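Local coordinates for protein probable glutamine synthetase (Pseudomonas aeruginosa, PDB 4HPP) that is a probable glutamine synthetase, with the N-terminal and catalytic domains of that family, and binds magnesium and glutamic acid in the model, at residues A[334-337]-A[338-342]; A[387-390]-A[391-395]. All blocks are in the same frame, centred on the assembly; numbering follows the deposited sequence.

Contact 1 (A[334-337]-A[338-342]); sequences RPMD and ATTCP
D337 to T340 form a type I beta turn, but its backbone bond is stretched: T340 N reaches D337 O at 3.4 Å, a weak hydrogen bond. Side chains do much of the work. The T340 hydroxyl folds back over its own main chain (chi1 58°), and T340 OG1 donates to D337 O at 2.9 Å, coming in almost end-on to the carbonyl with a C=O...donor angle of 165°. Two donors from one residue thus hold that buried carbonyl oxygen. On the other arm, D337 has CG tucked between its backbone N and carbonyl carbon (chi1 61°), which swings the carboxylate over the start of the turn. There D337 OD2 accepts from T339 N at 3.1 Å through its anti lone pair, the one away from OD1. T339 OG1 also donates to D337 OD2, though the modelled 2.4 Å is too short to be trusted in detail. OD1 takes a bond with S287 OG, and T339 OG1 is also bonded to T284 OG1, so the well-founded bonds on the acid are that of S287 and that of the T339 amide. M336 CG lies 4.3 Å from T340 CG2, and both side chains rest on A345 of helix 342-358. P335 centres an inverse gamma turn, where the chain turns a corner just after R334, which touches the bound glutamic acid. Downstream, C341 is the N-cap of the helix. An Asx turn at D337 within a type I beta turn makes up this buried strand-to-helix connection in the catalytic domain; the D337 side chain is about 7 Å from the bound glutamic acid.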
ATOM      1  N   ARG A 334      22.601 -12.948  42.221  1.00 53.43           N
ATOM      2  CA  ARG A 334      21.443 -13.298  41.416  1.00 56.08           C
ATOM      3  C   ARG A 334      20.218 -12.457  41.696  1.00 59.90           C
ATOM      4  O   ARG A 334      19.384 -12.292  40.785  1.00 62.93           O
ATOM      5  CB  ARG A 334      21.121 -14.800  41.501  1.00 50.41           C
ATOM      6  CG  ARG A 334      22.300 -15.661  41.121  1.00 53.40           C
ATOM      7  CD  ARG A 334      21.998 -17.144  41.030  1.00 57.79           C
ATOM      8  NE  ARG A 334      21.505 -17.523  39.714  1.00 65.17           N
ATOM      9  CZ  ARG A 334      20.255 -17.912  39.489  1.00 72.38           C
ATOM     10  NH1 ARG A 334      19.862 -18.250  38.250  1.00 56.59           N
ATOM     11  NH2 ARG A 334      19.405 -17.971  40.526  1.00 72.57           N
ATOM     12  N   PRO A 335      20.102 -11.904  42.926  1.00 57.16           N
ATOM     13  CA  PRO A 335      18.892 -11.103  43.182  1.00 53.58           C
ATOM     14  C   PRO A 335      19.022  -9.669  42.629  1.00 52.86           C
ATOM     15  O   PRO A 335      19.033  -8.649  43.353  1.00 48.66           O
ATOM     16  CB  PRO A 335      18.697 -11.209  44.704  1.00 52.54           C
ATOM     17  CG  PRO A 335      19.832 -12.058  45.216  1.00 56.05           C
ATOM     18  CD  PRO A 335      20.894 -12.087  44.153  1.00 54.84           C
ATOM     19  N   MET A 336      19.128  -9.609  41.305  1.00 50.98           N
ATOM     20  CA  MET A 336      19.393  -8.350  40.638  1.00 44.29           C
ATOM     21  C   MET A 336      18.550  -8.322  39.397  1.00 40.59           C
ATOM     22  O   MET A 336      18.258  -9.382  38.845  1.00 38.95           O
ATOM     23  CB  MET A 336      20.863  -8.210  40.329  1.00 40.48           C
ATOM     24  CG  MET A 336      21.194  -6.808  39.871  1.00 47.60           C
ATOM     25  SD  MET A 336      22.916  -6.602  39.369  1.00 46.87           S
ATOM     26  CE  MET A 336      23.771  -6.293  40.947  1.00 38.16           C
ATOM     27  N   ASP A 337      18.080  -7.129  39.022  1.00 37.42           N
ATOM     28  CA  ASP A 337      17.219  -6.958  37.856  1.00 41.76           C
ATOM     29  C   ASP A 337      17.577  -5.663  37.111  1.00 48.56           C
ATOM     30  O   ASP A 337      18.496  -4.909  37.558  1.00 53.85           O
ATOM     31  CB  ASP A 337      15.732  -7.074  38.213  1.00 41.13           C
ATOM     32  CG  ASP A 337      15.252  -6.026  39.201  1.00 44.78           C
ATOM     33  OD1 ASP A 337      14.710  -6.417  40.268  1.00 56.80           O
ATOM     34  OD2 ASP A 337      15.352  -4.816  38.917  1.00 46.70           O
ATOM     35  N   ALA A 338      16.942  -5.414  35.960  1.00 40.72           N
ATOM     36  CA  ALA A 338      17.363  -4.247  35.140  1.00 39.99           C
ATOM     37  C   ALA A 338      16.780  -2.888  35.563  1.00 48.06           C
ATOM     38  O   ALA A 338      17.073  -1.861  34.926  1.00 53.28           O
ATOM     39  CB  ALA A 338      17.095  -4.506  33.688  1.00 40.43           C
ATOM     40  N   THR A 339      15.943  -2.866  36.614  1.00 49.03           N
ATOM     41  CA  THR A 339      15.443  -1.605  37.151  1.00 43.55           C
ATOM     42  C   THR A 339      16.542  -0.938  37.978  1.00 38.18           C
ATOM     43  O   THR A 339      16.409   0.214  38.397  1.00 35.66           O
ATOM     44  CB  THR A 339      14.180  -1.767  38.043  1.00 46.29           C
ATOM     45  OG1 THR A 339      14.511  -2.550  39.183  1.00 44.43           O
ATOM     46  CG2 THR A 339      13.085  -2.441  37.297  1.00 43.90           C
ATOM     47  N   THR A 340      17.643  -1.644  38.195  1.00 39.08           N
ATOM     48  CA  THR A 340      18.802  -1.011  38.880  1.00 43.50           C
ATOM     49  C   THR A 340      19.567   0.024  38.088  1.00 38.45           C
ATOM     50  O   THR A 340      19.374   0.167  36.902  1.00 40.67           O
ATOM     51  CB  THR A 340      19.879  -2.033  39.248  1.00 42.37           C
ATOM     52  OG1 THR A 340      20.316  -2.696  38.052  1.00 42.98           O
ATOM     53  CG2 THR A 340      19.300  -2.991  40.252  1.00 42.28           C
ATOM     54  N   CYS A 341      20.425   0.759  38.791  1.00 44.89           N
ATOM     55  CA  CYS A 341      21.476   1.558  38.184  1.00 45.27           C
ATOM     56  C   CYS A 341      22.812   0.750  38.177  1.00 41.33           C
ATOM     57  O   CYS A 341      23.487   0.647  39.181  1.00 42.06           O
ATOM     58  CB  CYS A 341      21.577   2.925  38.885  1.00 41.34           C
ATOM     59  SG  CYS A 341      23.178   3.735  38.619  1.00 53.08           S
ATOM     60  N   PRO A 342      23.195   0.149  37.044  1.00 50.64           N
ATOM     61  CA  PRO A 342      24.414  -0.736  37.047  1.00 47.12           C
ATOM     62  C   PRO A 342      25.562  -0.337  38.012  1.00 42.64           C
ATOM     63  O   PRO A 342      26.073  -1.182  38.758  1.00 58.12           O
ATOM     64  CB  PRO A 342      24.878  -0.676  35.592  1.00 45.84           C
ATOM     65  CG  PRO A 342      23.625  -0.434  34.810  1.00 48.49           C
ATOM     66  CD  PRO A 342      22.550   0.173  35.710  1.00 45.64           C
TER

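Contact 2 (A[387-390]-A[391-395])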
ATOM      1  N   LEU A 387      15.781 -12.752  52.467  1.00 66.43           N
ATOM      2  CA  LEU A 387      15.755 -11.505  51.694  1.00 67.69           C
ATOM      3  C   LEU A 387      14.382 -10.858  51.877  1.00 63.01           C
ATOM      4  O   LEU A 387      13.382 -11.556  51.997  1.00 61.65           O
ATOM      5  CB  LEU A 387      16.078 -11.767  50.205  1.00 62.28           C
ATOM      6  CG  LEU A 387      17.423 -12.490  49.965  1.00 59.88           C
ATOM      7  CD1 LEU A 387      17.796 -12.641  48.505  1.00 57.42           C
ATOM      8  CD2 LEU A 387      18.569 -11.852  50.719  1.00 56.85           C
ATOM      9  N   PRO A 388      14.319  -9.524  51.929  1.00 63.58           N
ATOM     10  CA  PRO A 388      13.010  -8.894  52.118  1.00 58.91           C
ATOM     11  C   PRO A 388      11.963  -9.319  51.068  1.00 66.99           C
ATOM     12  O   PRO A 388      12.283 -10.046  50.111  1.00 74.42           O
ATOM     13  CB  PRO A 388      13.322  -7.399  52.023  1.00 61.49           C
ATOM     14  CG  PRO A 388      14.691  -7.298  51.434  1.00 62.23           C
ATOM     15  CD  PRO A 388      15.405  -8.537  51.855  1.00 62.78           C
ATOM     16  N   ALA A 389      10.723  -8.867  51.238  1.00 60.24           N
ATOM     17  CA  ALA A 389       9.637  -9.318  50.386  1.00 54.98           C
ATOM     18  C   ALA A 389       8.911  -8.188  49.663  1.00 54.81           C
ATOM     19  O   ALA A 389       8.082  -8.448  48.818  1.00 50.50           O
ATOM     20  CB  ALA A 389       8.643 -10.141  51.201  1.00 63.36           C
ATOM     21  N   THR A 390       9.188  -6.935  50.013  1.00 56.35           N
ATOM     22  CA  THR A 390       8.641  -5.771  49.300  1.00 54.33           C
ATOM     23  C   THR A 390       9.772  -4.766  49.282  1.00 50.19           C
ATOM     24  O   THR A 390      10.731  -4.875  50.048  1.00 48.58           O
ATOM     25  CB  THR A 390       7.445  -5.092  50.038  1.00 58.15           C
ATOM     26  OG1 THR A 390       7.864  -4.677  51.337  1.00 59.38           O
ATOM     27  CG2 THR A 390       6.215  -6.024  50.169  1.00 56.51           C
ATOM     28  N   LEU A 391       9.652  -3.751  48.450  1.00 47.99           N
ATOM     29  CA  LEU A 391      10.590  -2.634  48.525  1.00 49.48           C
ATOM     30  C   LEU A 391      10.700  -2.007  49.927  1.00 54.78           C
ATOM     31  O   LEU A 391      11.836  -1.638  50.377  1.00 51.13           O
ATOM     32  CB  LEU A 391      10.174  -1.577  47.519  1.00 42.78           C
ATOM     33  CG  LEU A 391      11.225  -0.529  47.298  1.00 42.97           C
ATOM     34  CD1 LEU A 391      12.612  -1.166  47.132  1.00 40.65           C
ATOM     35  CD2 LEU A 391      10.739   0.292  46.110  1.00 41.64           C
ATOM     36  N   GLY A 392       9.530  -1.881  50.604  1.00 62.45           N
ATOM     37  CA  GLY A 392       9.438  -1.264  51.966  1.00 55.36           C
ATOM     38  C   GLY A 392      10.350  -1.961  52.958  1.00 56.19           C
ATOM     39  O   GLY A 392      11.262  -1.356  53.583  1.00 51.76           O
ATOM     40  N   ASP A 393      10.113  -3.260  53.073  1.00 59.43           N
ATOM     41  CA  ASP A 393      10.990  -4.130  53.854  1.00 63.26           C
ATOM     42  C   ASP A 393      12.430  -3.999  53.413  1.00 55.41           C
ATOM     43  O   ASP A 393      13.325  -4.030  54.275  1.00 54.70           O
ATOM     44  CB  ASP A 393      10.487  -5.590  53.852  1.00 60.15           C
ATOM     45  CG  ASP A 393       8.992  -5.692  54.264  1.00 73.13           C
ATOM     46  OD1 ASP A 393       8.436  -4.650  54.716  1.00 73.77           O
ATOM     47  OD2 ASP A 393       8.365  -6.785  54.133  1.00 74.96           O
ATOM     48  N   ALA A 394      12.665  -3.789  52.103  1.00 50.74           N
ATOM     49  CA  ALA A 394      14.058  -3.773  51.638  1.00 52.30           C
ATOM     50  C   ALA A 394      14.666  -2.498  52.079  1.00 49.62           C
ATOM     51  O   ALA A 394      15.807  -2.509  52.496  1.00 52.12           O
ATOM     52  CB  ALA A 394      14.216  -3.980  50.147  1.00 53.18           C
ATOM     53  N   LEU A 395      13.910  -1.399  52.025  1.00 50.25           N
ATOM     54  CA  LEU A 395      14.417  -0.104  52.600  1.00 54.64           C
ATOM     55  C   LEU A 395      14.553  -0.058  54.142  1.00 61.04           C
ATOM     56  O   LEU A 395      15.501   0.541  54.667  1.00 59.98           O
ATOM     57  CB  LEU A 395      13.584   1.086  52.133  1.00 47.59           C
ATOM     58  CG  LEU A 395      13.414   1.146  50.624  1.00 54.16           C
ATOM     59  CD1 LEU A 395      12.383   2.193  50.277  1.00 55.51           C
ATOM     60  CD2 LEU A 395      14.742   1.463  49.917  1.00 57.01           C
TER
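The D393 carboxylate has the T390 hydroxyl over one face: T390 OG1 stands almost straight above D393 CG at 3.3 Å, well out of the plane of the two carboxylate oxygens. The other flat group, the P388 ring, meets the helix by its edge. P388 CB rests 3.8 Å from D393 CB, and P388 CG packs 3.6 Å from A394 CB, while P275 and C278 of helix 261-281 also touch the ring. T390 is the N-cap. With chi1 at 58°, T390 OG1 is brought over the first turn and accepts from D393 N at 3.2 Å in a nearly straight bond (N-H...O 169°). The T390 carbonyl starts the regular helical bonding, since A394 N donates to T390 O at 3.0 Å, more bent at 137°. The side chains of L391 and A394 both touch Y288 of helix 288-291. Chemically, the cap gives an early amide of helix 391-399 an acceptor that the helix itself cannot supply, and a carboxylate so close to the N-terminal end would probably interact favourably with the helix dipole; P388 and A394, both buried, make the apolar part of the contact.

Contact 1 comes first along the chain: it closes the short connection from strand 330-336, in the large sheet beside the glutamic acid pocket, into helix 342-358. The chain then runs through that helix and a part that is not modelled, 365-381, before contact 2 starts helix 391-399, which packs on helices 261-281 and 410-427. The two are in series, neither nested nor crossing, and each leads the chain into a helix. Their centres are about 15 Å apart, yet the incoming ends meet, with P335 CG packed 3.9 Å from L387 CD1. This brings the corner in the chain against L387, tying the end of strand 330-336 to the segment that leads into helix 391-399.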